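Local coordinates for Two-component response regulator yesN (Fusobacterium nucleatum, PDB 3LSG), which is a two-component response regulator whose C-terminal helix-turn-helix domain of the AraC family, the part in this model, probably binds specific DNA sequences to control transcription, at residues E5-Q8 and N9-E13; L29-S32 and S33-S37; E81-N84 and Y85-K89; S18-T21 and L22-S26. All coordinates share one frame; numbering follows the deposited sequence.

Contact 1 (E5-Q8 and N9-E13); sequences ELIQ and NIIEE
N9 folds back over the carbonyl of E5, one helical turn earlier. Its backbone N donates to E5 O at 2.9 Å, and its side chain meets the same oxygen. With CG set beside its own backbone N (chi1 -73°), N9 CG lies 3.2 Å from E5 O. N9 OD1 comes to 3.1 Å from E5 O, and since both atoms are acceptors this is proximity without a bond.

Q8 uses its main chain across this turn: Q8 O receives the N-H of E12 at 2.9 Å. Its side chain runs out extended beyond CG and lies on F44 and Y51. E12 turns its carboxylate elsewhere, into a salt bridge with K55.

On the buried side, I7 and I11 stand next to each other and point the same way. The meeting is between branches, I7 CG2 against I11 CD1 at 3.6 Å, and beneath it I11 N donates to I7 O over 3.1 Å. Both isoleucines also pack on F40 of helix 33-44. This is a regular alpha-helical i to i+4 pattern in an amphipathic helix, with isoleucines on the inner side and N9 and E12 on the outer; as helix 2-14, it packs across the N-terminal helix-turn-helix unit of the AraC-type domain.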
loop_
_atom_site.group_PDB
_atom_site.type_symbol
_atom_site.label_atom_id
_atom_site.label_comp_id
_atom_site.label_asym_id
_atom_site.label_seq_id
_atom_site.Cartn_x
_atom_site.Cartn_y
_atom_site.Cartn_z
ATOM N N GLU A 5 18.600 9.564 -11.026
ATOM C CA GLU A 5 19.176 10.033 -9.771
ATOM C C GLU A 5 18.258 11.037 -9.071
ATOM O O GLU A 5 18.192 11.090 -7.840
ATOM C CB GLU A 5 20.568 10.618 -10.016
ATOM C CG GLU A 5 21.530 9.618 -10.657
ATOM C CD GLU A 5 22.770 10.273 -11.251
ATOM O OE1 GLU A 5 23.168 11.358 -10.773
ATOM O OE2 GLU A 5 23.346 9.693 -12.198
ATOM N N LEU A 6 17.536 11.823 -9.862
ATOM C CA LEU A 6 16.509 12.705 -9.331
ATOM C C LEU A 6 15.452 11.890 -8.593
ATOM O O LEU A 6 15.092 12.202 -7.455
ATOM C CB LEU A 6 15.852 13.501 -10.468
ATOM C CG LEU A 6 15.824 15.018 -10.309
ATOM C CD1 LEU A 6 17.227 15.580 -10.085
ATOM C CD2 LEU A 6 15.176 15.658 -11.528
ATOM N N ILE A 7 14.944 10.857 -9.260
ATOM C CA ILE A 7 13.962 9.949 -8.671
ATOM C C ILE A 7 14.499 9.279 -7.411
ATOM O O ILE A 7 13.801 9.178 -6.404
ATOM C CB ILE A 7 13.502 8.874 -9.686
ATOM C CG1 ILE A 7 12.551 9.497 -10.709
ATOM C CG2 ILE A 7 12.803 7.722 -8.967
ATOM C CD1 ILE A 7 12.462 8.740 -12.018
ATOM N N GLN A 8 15.743 8.824 -7.464
ATOM C CA GLN A 8 16.382 8.230 -6.291
ATOM C C GLN A 8 16.415 9.178 -5.112
ATOM O O GLN A 8 16.135 8.782 -3.984
ATOM C CB GLN A 8 17.798 7.752 -6.634
ATOM C CG GLN A 8 17.805 6.462 -7.435
ATOM C CD GLN A 8 19.163 6.135 -8.016
ATOM O OE1 GLN A 8 20.048 6.985 -8.071
ATOM N NE2 GLN A 8 19.332 4.894 -8.467
ATOM N N ASN A 9 16.746 10.439 -5.378
ATOM C CA ASN A 9 16.863 11.438 -4.322
ATOM C C ASN A 9 15.529 11.750 -3.666
ATOM O O ASN A 9 15.437 11.869 -2.450
ATOM C CB ASN A 9 17.464 12.740 -4.870
ATOM C CG ASN A 9 18.940 12.619 -5.172
ATOM O OD1 ASN A 9 19.534 11.546 -5.037
ATOM N ND2 ASN A 9 19.545 13.727 -5.593
ATOM N N ILE A 10 14.502 11.921 -4.485
ATOM C CA ILE A 10 13.177 12.203 -3.965
ATOM C C ILE A 10 12.754 11.071 -3.045
ATOM O O ILE A 10 12.254 11.301 -1.944
ATOM C CB ILE A 10 12.141 12.345 -5.109
ATOM C CG1 ILE A 10 12.476 13.539 -5.999
ATOM C CG2 ILE A 10 10.730 12.524 -4.560
ATOM C CD1 ILE A 10 11.573 13.601 -7.211
ATOM N N ILE A 11 12.949 9.840 -3.498
ATOM C CA ILE A 11 12.550 8.698 -2.691
ATOM C C ILE A 11 13.365 8.610 -1.389
ATOM O O ILE A 11 12.824 8.295 -0.336
ATOM C CB ILE A 11 12.646 7.382 -3.487
ATOM C CG1 ILE A 11 11.705 7.440 -4.695
ATOM C CG2 ILE A 11 12.317 6.198 -2.584
ATOM C CD1 ILE A 11 11.963 6.369 -5.738
ATOM N N GLU A 12 14.654 8.924 -1.457
ATOM C CA GLU A 12 15.490 8.878 -0.261
ATOM C C GLU A 12 15.010 9.882 0.790
ATOM O O GLU A 12 15.041 9.620 2.003
ATOM C CB GLU A 12 16.950 9.133 -0.621
ATOM C CG GLU A 12 17.854 9.310 0.585
ATOM C CD GLU A 12 17.823 8.123 1.540
ATOM O OE1 GLU A 12 17.623 6.981 1.075
ATOM O OE2 GLU A 12 18.017 8.330 2.758
ATOM N N GLU A 13 14.555 11.031 0.308
ATOM C CA GLU A 13 14.082 12.102 1.162
ATOM C C GLU A 13 12.686 11.792 1.684
ATOM O O GLU A 13 12.316 12.211 2.778
ATOM C CB GLU A 13 14.064 13.408 0.359
ATOM C CG GLU A 13 14.250 14.662 1.185
ATOM C CD GLU A 13 12.934 15.282 1.602
ATOM O OE1 GLU A 13 12.120 15.602 0.707
ATOM O OE2 GLU A 13 12.720 15.461 2.820
#

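Contact 2 (L29-S32 and S33-S37); sequences LDLS and SGYLS
S32 O takes the backbone N-H of L36 at 2.9 Å, with an N-H...O angle of 171°, and so closes the first turn of helix 33-44. The same serine caps that turn with its side chain. Its OG sits between its own backbone N and carbonyl carbon (chi1 68°), which brings it round to the start of the helix, where it accepts from Y35 N at 3.0 Å. S32 OG also rests on Y35 CB at 3.4 Å. S32 is therefore a classic N-cap, its carbonyl and hydroxyl each meeting a separate N-H of the opening turn.

Three leucines and a tyrosine close the apolar side. L29 and L36 meet nearly at right angles through their CD1 methyls, 3.9 Å apart, and L31 adds a second methyl on the same target, L31 CD1 to L36 CD1 at 4.2 Å. The other branch of L31 turns to the aromatic ring, with L31 CD2 lying 4.1 Å from Y35 CD2. The chain can bend between L29 and L31 because D30 adopts positive phi (63°) in a Schellman motif that ends helix 22-28.

S33 OG is hydrogen-bonded to the hydroxyls of S23 and S26 in helix 22-28. L36 enters the core against L22 and L25 of the same helix, while L29 lies on I7 and I10 of helix 2-14, and S37 OG bonds D82 OD1 of the second subunit. The turn thus joins helix 22-28 to helix 33-44, the two helices of the first helix-turn-helix motif.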
loop_
_atom_site.group_PDB
_atom_site.type_symbol
_atom_site.label_atom_id
_atom_site.label_comp_id
_atom_site.label_asym_id
_atom_site.label_seq_id
_atom_site.Cartn_x
_atom_site.Cartn_y
_atom_site.Cartn_z
ATOM N N LEU A 29 7.351 15.113 -10.487
ATOM C CA LEU A 29 8.104 15.001 -11.735
ATOM C C LEU A 29 7.351 15.562 -12.932
ATOM O O LEU A 29 7.845 15.496 -14.058
ATOM C CB LEU A 29 8.488 13.539 -12.002
ATOM C CG LEU A 29 9.403 12.880 -10.967
ATOM C CD1 LEU A 29 9.400 11.375 -11.125
ATOM C CD2 LEU A 29 10.814 13.432 -11.094
ATOM N N ASP A 30 6.165 16.117 -12.694
ATOM C CA ASP A 30 5.300 16.613 -13.781
ATOM C C ASP A 30 4.847 15.501 -14.734
ATOM O O ASP A 30 4.660 15.731 -15.931
ATOM C CB ASP A 30 5.979 17.734 -14.576
ATOM C CG ASP A 30 6.397 18.915 -13.690
ATOM O OD1 ASP A 30 5.553 19.423 -12.922
ATOM O OD2 ASP A 30 7.570 19.331 -13.765
ATOM N N LEU A 31 4.655 14.304 -14.195
ATOM C CA LEU A 31 4.241 13.153 -15.000
ATOM C C LEU A 31 2.925 12.583 -14.486
ATOM O O LEU A 31 2.569 12.775 -13.335
ATOM C CB LEU A 31 5.304 12.057 -14.939
ATOM C CG LEU A 31 6.741 12.421 -15.330
ATOM C CD1 LEU A 31 7.677 11.261 -15.021
ATOM C CD2 LEU A 31 6.807 12.775 -16.808
ATOM N N SER A 32 2.212 11.864 -15.336
ATOM C CA SER A 32 1.101 11.051 -14.860
ATOM C C SER A 32 1.634 9.810 -14.128
ATOM O O SER A 32 2.719 9.321 -14.412
ATOM C CB SER A 32 0.236 10.605 -16.031
ATOM O OG SER A 32 0.965 9.689 -16.833
ATOM N N SER A 33 0.863 9.307 -13.175
ATOM C CA SER A 33 1.210 8.070 -12.481
ATOM C C SER A 33 1.318 6.896 -13.456
ATOM O O SER A 33 2.202 6.043 -13.321
ATOM C CB SER A 33 0.152 7.760 -11.426
ATOM O OG SER A 33 0.260 8.705 -10.383
ATOM N N GLY A 34 0.405 6.866 -14.419
ATOM C CA GLY A 34 0.396 5.853 -15.460
ATOM C C GLY A 34 1.693 5.791 -16.239
ATOM O O GLY A 34 2.241 4.717 -16.434
ATOM N N TYR A 35 2.190 6.938 -16.700
ATOM C CA TYR A 35 3.478 6.940 -17.383
ATOM C C TYR A 35 4.663 6.686 -16.443
ATOM O O TYR A 35 5.580 5.932 -16.779
ATOM C CB TYR A 35 3.693 8.229 -18.181
ATOM C CG TYR A 35 5.052 8.241 -18.806
ATOM C CD1 TYR A 35 5.328 7.448 -19.920
ATOM C CD2 TYR A 35 6.086 8.990 -18.251
ATOM C CE1 TYR A 35 6.595 7.432 -20.482
ATOM C CE2 TYR A 35 7.355 8.979 -18.811
ATOM C CZ TYR A 35 7.601 8.204 -19.927
ATOM O OH TYR A 35 8.864 8.198 -20.484
ATOM N N LEU A 36 4.663 7.313 -15.266
ATOM C CA LEU A 36 5.756 7.064 -14.327
ATOM C C LEU A 36 5.872 5.577 -13.991
ATOM O O LEU A 36 6.969 5.030 -13.913
ATOM C CB LEU A 36 5.592 7.875 -13.050
ATOM C CG LEU A 36 6.670 7.627 -11.991
ATOM C CD1 LEU A 36 8.049 7.972 -12.514
ATOM C CD2 LEU A 36 6.352 8.412 -10.724
ATOM N N SER A 37 4.742 4.913 -13.795
ATOM C CA SER A 37 4.789 3.495 -13.434
ATOM C C SER A 37 5.608 2.695 -14.442
ATOM O O SER A 37 6.469 1.900 -14.068
ATOM C CB SER A 37 3.385 2.902 -13.329
ATOM O OG SER A 37 3.465 1.487 -13.255
#

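Contact 3 (E81-N84 and Y85-K89); sequences EDVN and YFITK. With PO4 (phosphate ion), chain F.
D82 caps helix 83-94 with its side chain: D82 OD1 takes a weak bond from Y85 N and accepts N84 N at 2.9 Å, on the anti side of the carboxylate. Its carbonyl makes the first helical bond, F86 N to D82 O at 3.0 Å and almost perfectly straight (179°). This is the tight half. F86 is buried among I74, A75, M57 and A60, and T88 OG1 donates to Y85 O over 2.7 Å, an oxygen that K89 N also uses.

V83, N84 and I87, all partly exposed, meet more loosely: V83 CG2 is 4.2 Å and N84 OD1 4.0 Å from I87 CD1, while the main chain stays regularly bonded. Helix 83-94 probably forms the second helix-turn-helix of the AraC-type domain with helix 71-77.

With CG beside its own backbone N (chi1 -73°), K89 has CG over one face of the Y85 ring, near the rim; a bend at the second torsion carries NZ on to phosphate O3 at 2.6 Å. Y85 OH donates to phosphate O4, also at 2.6 Å. Y85 and K89 of the second subunit bind the same ion, probably from the crystallisation liquor, so one anion bridges the two chains.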
loop_
_atom_site.group_PDB
_atom_site.type_symbol
_atom_site.label_atom_id
_atom_site.label_comp_id
_atom_site.label_asym_id
_atom_site.label_seq_id
_atom_site.Cartn_x
_atom_site.Cartn_y
_atom_site.Cartn_z
ATOM N N GLU A 81 1.965 3.853 9.028
ATOM C CA GLU A 81 1.131 4.316 10.128
ATOM C C GLU A 81 0.558 3.151 10.930
ATOM O O GLU A 81 0.157 3.321 12.078
ATOM C CB GLU A 81 0.037 5.311 9.674
ATOM C CG GLU A 81 -0.444 5.192 8.236
ATOM C CD GLU A 81 -1.359 6.362 7.828
ATOM O OE1 GLU A 81 -1.895 6.362 6.686
ATOM O OE2 GLU A 81 -1.551 7.283 8.659
ATOM N N ASP A 82 0.544 1.964 10.328
ATOM C CA ASP A 82 -0.008 0.783 10.990
ATOM C C ASP A 82 1.097 -0.203 11.357
ATOM O O ASP A 82 1.656 -0.853 10.477
ATOM C CB ASP A 82 -1.040 0.113 10.068
ATOM C CG ASP A 82 -1.818 -1.014 10.753
ATOM O OD1 ASP A 82 -1.291 -1.649 11.689
ATOM O OD2 ASP A 82 -2.976 -1.263 10.351
ATOM N N VAL A 83 1.396 -0.335 12.651
ATOM C CA VAL A 83 2.470 -1.240 13.087
ATOM C C VAL A 83 2.234 -2.702 12.680
ATOM O O VAL A 83 3.166 -3.422 12.391
ATOM C CB VAL A 83 2.719 -1.157 14.611
ATOM C CG1 VAL A 83 1.463 -1.517 15.398
ATOM C CG2 VAL A 83 3.870 -2.059 15.023
ATOM N N ASN A 84 0.985 -3.150 12.664
ATOM C CA ASN A 84 0.741 -4.537 12.286
ATOM C C ASN A 84 0.906 -4.776 10.796
ATOM O O ASN A 84 1.368 -5.836 10.383
ATOM C CB ASN A 84 -0.619 -5.008 12.772
ATOM C CG ASN A 84 -0.646 -5.182 14.267
ATOM O OD1 ASN A 84 0.283 -5.747 14.848
ATOM N ND2 ASN A 84 -1.693 -4.684 14.904
ATOM N N TYR A 85 0.557 -3.778 9.993
ATOM C CA TYR A 85 0.786 -3.862 8.558
ATOM C C TYR A 85 2.287 -3.867 8.281
ATOM O O TYR A 85 2.772 -4.650 7.482
ATOM C CB TYR A 85 0.094 -2.716 7.812
ATOM C CG TYR A 85 -0.000 -2.959 6.312
ATOM C CD1 TYR A 85 -0.737 -4.033 5.803
ATOM C CD2 TYR A 85 0.648 -2.124 5.414
ATOM C CE1 TYR A 85 -0.824 -4.260 4.440
ATOM C CE2 TYR A 85 0.565 -2.332 4.048
ATOM C CZ TYR A 85 -0.170 -3.400 3.561
ATOM O OH TYR A 85 -0.247 -3.597 2.195
ATOM N N PHE A 86 3.018 -2.980 8.945
ATOM C CA PHE A 86 4.483 -3.025 8.930
ATOM C C PHE A 86 5.037 -4.424 9.231
ATOM O O PHE A 86 5.891 -4.925 8.517
ATOM C CB PHE A 86 5.086 -2.023 9.926
ATOM C CG PHE A 86 6.554 -2.293 10.246
ATOM C CD1 PHE A 86 7.541 -2.103 9.279
ATOM C CD2 PHE A 86 6.931 -2.747 11.488
ATOM C CE1 PHE A 86 8.883 -2.363 9.561
ATOM C CE2 PHE A 86 8.273 -2.994 11.785
ATOM C CZ PHE A 86 9.242 -2.805 10.827
ATOM N N ILE A 87 4.543 -5.054 10.288
ATOM C CA ILE A 87 5.010 -6.392 10.646
ATOM C C ILE A 87 4.729 -7.411 9.529
ATOM O O ILE A 87 5.585 -8.240 9.209
ATOM C CB ILE A 87 4.387 -6.856 11.982
ATOM C CG1 ILE A 87 5.077 -6.169 13.174
ATOM C CG2 ILE A 87 4.492 -8.370 12.131
ATOM C CD1 ILE A 87 4.225 -6.209 14.461
ATOM N N THR A 88 3.545 -7.332 8.915
ATOM C CA THR A 88 3.213 -8.244 7.827
ATOM C C THR A 88 4.095 -8.037 6.593
ATOM O O THR A 88 4.469 -9.013 5.935
ATOM C CB THR A 88 1.729 -8.172 7.403
ATOM O OG1 THR A 88 1.479 -6.930 6.733
ATOM C CG2 THR A 88 0.812 -8.309 8.609
ATOM N N LYS A 89 4.425 -6.787 6.268
ATOM C CA LYS A 89 5.297 -6.537 5.119
ATOM C C LYS A 89 6.714 -7.028 5.427
ATOM O O LYS A 89 7.358 -7.646 4.586
ATOM C CB LYS A 89 5.315 -5.045 4.735
ATOM C CG LYS A 89 4.033 -4.531 4.063
ATOM C CD LYS A 89 3.830 -5.200 2.708
ATOM C CE LYS A 89 2.769 -4.501 1.881
ATOM N NZ LYS A 89 2.419 -5.305 0.670
HETATM P P PO4 F . 0.617 -2.387 -0.863
HETATM O O1 PO4 F . 1.799 -1.822 -1.601
HETATM O O2 PO4 F . -0.659 -2.108 -1.612
HETATM O O3 PO4 F . 0.802 -3.882 -0.730
HETATM O O4 PO4 F . 0.537 -1.752 0.502
#

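Contact 4 (S18-T21 and L22-S26); sequences SQFT and LSVLS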
loop_
_atom_site.group_PDB
_atom_site.type_symbol
_atom_site.label_atom_id
_atom_site.label_comp_id
_atom_site.label_asym_id
_atom_site.label_seq_id
_atom_site.Cartn_x
_atom_site.Cartn_y
_atom_site.Cartn_z
ATOM N N SER A 18 4.644 8.538 5.451
ATOM C CA SER A 18 3.619 7.539 5.219
ATOM C C SER A 18 2.658 7.972 4.119
ATOM O O SER A 18 1.938 7.140 3.585
ATOM C CB SER A 18 2.847 7.229 6.503
ATOM O OG SER A 18 1.992 8.299 6.852
ATOM N N GLN A 19 2.642 9.266 3.783
ATOM C CA GLN A 19 1.748 9.757 2.728
ATOM C C GLN A 19 2.412 9.773 1.332
ATOM O O GLN A 19 1.793 10.169 0.351
ATOM C CB GLN A 19 1.156 11.135 3.091
ATOM C CG GLN A 19 0.469 11.200 4.484
ATOM C CD GLN A 19 -0.585 10.098 4.705
ATOM O OE1 GLN A 19 -1.539 9.963 3.935
ATOM N NE2 GLN A 19 -0.410 9.314 5.771
ATOM N N PHE A 20 3.663 9.327 1.252
ATOM C CA PHE A 20 4.410 9.303 -0.003
ATOM C C PHE A 20 3.995 8.118 -0.870
ATOM O O PHE A 20 4.146 6.979 -0.464
ATOM C CB PHE A 20 5.912 9.249 0.287
ATOM C CG PHE A 20 6.782 9.226 -0.949
ATOM C CD1 PHE A 20 6.891 10.347 -1.760
ATOM C CD2 PHE A 20 7.502 8.092 -1.287
ATOM C CE1 PHE A 20 7.689 10.333 -2.883
ATOM C CE2 PHE A 20 8.308 8.069 -2.410
ATOM C CZ PHE A 20 8.414 9.190 -3.201
ATOM N N THR A 21 3.455 8.409 -2.057
ATOM C CA THR A 21 2.929 7.405 -2.964
ATOM C C THR A 21 3.433 7.653 -4.384
ATOM O O THR A 21 4.138 8.631 -4.653
ATOM C CB THR A 21 1.392 7.461 -3.012
ATOM O OG1 THR A 21 0.979 8.724 -3.553
ATOM C CG2 THR A 21 0.807 7.320 -1.616
ATOM N N LEU A 22 3.056 6.758 -5.289
ATOM C CA LEU A 22 3.373 6.903 -6.709
ATOM C C LEU A 22 2.873 8.247 -7.227
ATOM O O LEU A 22 3.581 8.935 -7.957
ATOM C CB LEU A 22 2.757 5.748 -7.524
ATOM C CG LEU A 22 2.941 5.844 -9.047
ATOM C CD1 LEU A 22 4.400 5.849 -9.391
ATOM C CD2 LEU A 22 2.241 4.717 -9.789
ATOM N N SER A 23 1.666 8.623 -6.812
ATOM C CA SER A 23 1.040 9.880 -7.238
ATOM C C SER A 23 1.773 11.146 -6.759
ATOM O O SER A 23 1.850 12.149 -7.474
ATOM C CB SER A 23 -0.428 9.905 -6.786
ATOM O OG SER A 23 -1.179 8.937 -7.505
ATOM N N VAL A 24 2.307 11.098 -5.547
ATOM C CA VAL A 24 3.084 12.214 -5.018
ATOM C C VAL A 24 4.370 12.349 -5.834
ATOM O O VAL A 24 4.758 13.453 -6.225
ATOM C CB VAL A 24 3.410 11.999 -3.523
ATOM C CG1 VAL A 24 4.351 13.091 -3.002
ATOM C CG2 VAL A 24 2.132 11.950 -2.697
ATOM N N LEU A 25 5.033 11.224 -6.103
ATOM C CA LEU A 25 6.229 11.250 -6.943
ATOM C C LEU A 25 5.927 11.787 -8.348
ATOM O O LEU A 25 6.630 12.651 -8.873
ATOM C CB LEU A 25 6.854 9.856 -7.049
ATOM C CG LEU A 25 8.136 9.752 -7.881
ATOM C CD1 LEU A 25 9.201 10.767 -7.406
ATOM C CD2 LEU A 25 8.705 8.349 -7.812
ATOM N N SER A 26 4.873 11.280 -8.961
ATOM C CA SER A 26 4.615 11.634 -10.347
ATOM C C SER A 26 4.348 13.139 -10.442
ATOM O O SER A 26 4.807 13.812 -11.373
ATOM C CB SER A 26 3.464 10.781 -10.915
ATOM O OG SER A 26 2.206 11.294 -10.510
#
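The F20 ring meets V24 at a slant, F20 CD1 3.9 Å from V24 CG1. The ring is carried there by a first torsion of 180°, which sends CG opposite the backbone N, and it continues on to L25, where F20 CZ lies 4.2 Å from L25 CB. The other methyl of V24 faces the chain that leads into the helix: V24 CG2 is 3.5 Å from Q19 O and equally far from T21 OG1. V24 is thus held between the aromatic ring and the polar turn.

T21 occupies the N-cap of helix 22-28. Its carbonyl accepts L25 N at 3.1 Å in a nearly straight bond (171°), while its hydroxyl makes only a weak capping bond, V24 N to T21 OG1 at 3.4 Å. L22 packs on F48 and Q49 of helix 48-66.

The start of this helix also receives a charge from outside. S23 OG is hydrogen-bonded to E81 OE1 of the second subunit, which also weakly meets T21 OG1; reciprocally, E81 of this chain bonds S23 N of the second subunit. A carboxylate beside the start of a helix would probably be favoured by the partial positive charge there, so capping and subunit contact are combined here.

In the fold
Contacts 1, 2 and 4 form one packed cluster. I7 CG1 of contact 1 lies 3.7 Å from L29 CD1 of contact 2, and I10 CG2 is 3.7 Å from L25 CD1 of contact 4. Contacts 4 and 2 are coupled by a probable hydrogen bond, L31 N to S26 O at 2.9 Å. Contact 3, in the second half of the domain, is remote from contacts 1 and 2 (centres about 24 and 27 Å away) but closer to contact 4, about 18 Å between centres, which it touches through E81 and S18-Q19. It alone of the four carries the phosphate. Contacts 2, 3 and 4 all touch the second subunit.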